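Local coordinates for iron-regulated outer membrane protein (Neisseria meningitidis, PDB 4B7O), which is a TonB-dependent transporter of the outer membrane that takes up iron, probably in siderophore-bound form, through a plugged beta-barrel, at residues N365-S370 against G381-H386. Residues are numbered along the deposited sequence; the frame is centred on the assembly and turned at random.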
loop_
_atom_site.group_PDB
_atom_site.type_symbol
_atom_site.label_atom_id
_atom_site.label_comp_id
_atom_site.label_asym_id
_atom_site.label_seq_id
_atom_site.Cartn_x
_atom_site.Cartn_y
_atom_site.Cartn_z
ATOM N N ASN A 365 5.924 -13.398 -13.094
ATOM C CA ASN A 365 4.677 -13.164 -13.804
ATOM C C ASN A 365 4.902 -13.241 -15.266
ATOM O O ASN A 365 5.836 -12.617 -15.790
ATOM C CB ASN A 365 4.147 -11.785 -13.488
ATOM C CG ASN A 365 3.847 -11.637 -12.026
ATOM O OD1 ASN A 365 3.074 -12.407 -11.496
ATOM N ND2 ASN A 365 4.517 -10.686 -11.354
ATOM N N PHE A 366 4.064 -14.022 -15.929
ATOM C CA PHE A 366 4.082 -13.988 -17.393
ATOM C C PHE A 366 2.692 -13.621 -17.903
ATOM O O PHE A 366 1.723 -14.327 -17.647
ATOM C CB PHE A 366 4.498 -15.324 -17.964
ATOM C CG PHE A 366 5.864 -15.791 -17.515
ATOM C CD1 PHE A 366 6.029 -16.448 -16.281
ATOM C CD2 PHE A 366 6.983 -15.608 -18.330
ATOM C CE1 PHE A 366 7.279 -16.888 -15.853
ATOM C CE2 PHE A 366 8.237 -16.066 -17.911
ATOM C CZ PHE A 366 8.384 -16.698 -16.672
ATOM N N ASN A 367 2.607 -12.503 -18.598
ATOM C CA ASN A 367 1.343 -12.052 -19.149
ATOM C C ASN A 367 1.432 -11.989 -20.669
ATOM O O ASN A 367 2.233 -11.227 -21.204
ATOM C CB ASN A 367 0.993 -10.694 -18.526
ATOM C CG ASN A 367 1.117 -10.714 -16.982
ATOM O OD1 ASN A 367 0.207 -11.181 -16.251
ATOM N ND2 ASN A 367 2.270 -10.240 -16.473
ATOM N N PHE A 368 0.630 -12.820 -21.350
ATOM C CA PHE A 368 0.521 -12.829 -22.824
ATOM C C PHE A 368 -0.751 -12.185 -23.402
ATOM O O PHE A 368 -1.866 -12.396 -22.877
ATOM C CB PHE A 368 0.490 -14.262 -23.325
ATOM C CG PHE A 368 1.656 -15.082 -22.915
ATOM C CD1 PHE A 368 2.811 -15.121 -23.715
ATOM C CD2 PHE A 368 1.601 -15.864 -21.746
ATOM C CE1 PHE A 368 3.891 -15.926 -23.352
ATOM C CE2 PHE A 368 2.686 -16.669 -21.372
ATOM C CZ PHE A 368 3.826 -16.699 -22.188
ATOM N N ASP A 369 -0.557 -11.475 -24.520
ATOM C CA ASP A 369 -1.620 -10.968 -25.405
ATOM C C ASP A 369 -1.554 -11.481 -26.849
ATOM O O ASP A 369 -0.602 -11.171 -27.590
ATOM C CB ASP A 369 -1.525 -9.464 -25.512
ATOM C CG ASP A 369 -1.711 -8.777 -24.195
ATOM O OD1 ASP A 369 -2.315 -9.383 -23.286
ATOM O OD2 ASP A 369 -1.266 -7.611 -24.079
ATOM N N SER A 370 -2.590 -12.213 -27.252
ATOM C CA SER A 370 -2.830 -12.522 -28.681
ATOM C C SER A 370 -4.164 -11.899 -29.210
ATOM O O SER A 370 -5.272 -12.127 -28.659
ATOM C CB SER A 370 -2.824 -14.025 -28.972
ATOM O OG SER A 370 -2.477 -14.779 -27.842
ATOM N N GLY A 381 -2.051 -15.630 -18.820
ATOM C CA GLY A 381 -0.777 -15.681 -18.200
ATOM C C GLY A 381 -0.775 -16.455 -16.932
ATOM O O GLY A 381 -1.764 -17.127 -16.582
ATOM N N ILE A 382 0.329 -16.309 -16.222
ATOM C CA ILE A 382 0.687 -17.181 -15.071
ATOM C C ILE A 382 1.281 -16.338 -13.956
ATOM O O ILE A 382 2.086 -15.464 -14.217
ATOM C CB ILE A 382 1.805 -18.164 -15.510
ATOM C CG1 ILE A 382 1.284 -19.104 -16.580
ATOM C CG2 ILE A 382 2.265 -19.036 -14.354
ATOM C CD1 ILE A 382 0.300 -20.092 -15.970
ATOM N N ASN A 383 0.880 -16.622 -12.722
ATOM C CA ASN A 383 1.340 -15.919 -11.552
ATOM C C ASN A 383 1.917 -16.938 -10.597
ATOM O O ASN A 383 1.226 -17.912 -10.261
ATOM C CB ASN A 383 0.156 -15.269 -10.847
ATOM C CG ASN A 383 -0.629 -14.328 -11.739
ATOM O OD1 ASN A 383 -1.846 -14.486 -11.862
ATOM N ND2 ASN A 383 0.058 -13.348 -12.366
ATOM N N TYR A 384 3.172 -16.719 -10.182
ATOM C CA TYR A 384 3.780 -17.510 -9.108
ATOM C C TYR A 384 4.308 -16.653 -7.952
ATOM O O TYR A 384 5.126 -15.755 -8.145
ATOM C CB TYR A 384 4.968 -18.306 -9.694
ATOM C CG TYR A 384 5.680 -19.134 -8.658
ATOM C CD1 TYR A 384 5.116 -20.329 -8.216
ATOM C CD2 TYR A 384 6.890 -18.702 -8.072
ATOM C CE1 TYR A 384 5.723 -21.099 -7.256
ATOM C CE2 TYR A 384 7.531 -19.475 -7.110
ATOM C CZ TYR A 384 6.922 -20.677 -6.719
ATOM O OH TYR A 384 7.451 -21.492 -5.774
ATOM N N ARG A 385 3.924 -16.938 -6.737
ATOM C CA ARG A 385 4.568 -16.222 -5.639
ATOM C C ARG A 385 4.967 -17.168 -4.544
ATOM O O ARG A 385 4.123 -17.903 -4.096
ATOM C CB ARG A 385 3.625 -15.194 -5.013
ATOM C CG ARG A 385 4.385 -14.254 -4.113
ATOM C CD ARG A 385 3.552 -13.126 -3.579
ATOM N NE ARG A 385 2.399 -13.623 -2.899
ATOM C CZ ARG A 385 1.314 -12.905 -2.649
ATOM N NH1 ARG A 385 1.231 -11.617 -3.014
ATOM N NH2 ARG A 385 0.341 -13.497 -2.013
ATOM N N HIS A 386 6.224 -17.113 -4.097
ATOM C CA HIS A 386 6.685 -17.863 -2.907
ATOM C C HIS A 386 7.108 -16.950 -1.798
ATOM O O HIS A 386 7.989 -16.056 -1.980
ATOM C CB HIS A 386 7.855 -18.816 -3.276
ATOM C CG HIS A 386 8.217 -19.794 -2.176
ATOM N ND1 HIS A 386 9.107 -19.491 -1.198
ATOM C CD2 HIS A 386 7.747 -21.080 -1.897
ATOM C CE1 HIS A 386 9.200 -20.532 -0.352
ATOM N NE2 HIS A 386 8.360 -21.497 -0.775
#
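Phe366 and Ile382 form the hydrogen-bonded pair of an antiparallel beta hairpin in a TonB-dependent transporter barrel, where segments 365-370 and 381-386 run at 169° to each other with their axes 4.7 Å apart at the closest. Phe366 N reaches Ile382 O over 3.0 Å, and Ile382 N returns a bond to Phe366 O, whose position is less certain. The non-hydrogen-bonded pairs Asn365 with Asn383 and Asn367 with Gly381 flank this one, and Asn365 CA adds a CH...O contact to Ile382 O.

The hairpin illustrates how a transmembrane barrel sorts its residues by alternation. Phe366 and Ile382 share one face with Phe368 and Tyr384, a hydrophobic and aromatic set consistent with the outside of the barrel wall, toward lipid. Phe368 lies further along, turning its ring edge to Gly381, with CD2 4.3 Å from Gly381 CA.

The three asparagines occupy the other face, where Asn365 also touches Asn123 and Asn383 touches Ile160, both in loops of the plug region. Here polar groups are shared across several strands: Asn365 ND2 bonds to Asn329, Asn383 OD1 accepts from Arg465, and Asn367 bonds to Tyr448 and Asp327. These outside bonds help fix which way each amide is flipped, leaving Asn365 OD1 to accept and Asn383 ND2 to donate across the hairpin. In both residues CG is anti to the carbonyl carbon, beside the backbone N (chi1 -57° in Asn383). With the two amide planes 70° apart, the N-H that Asn383 ND2 sends out nearly in its own plane meets Asn365 OD1, 3.3 Å away, from above the carbonyl plane of Asn365.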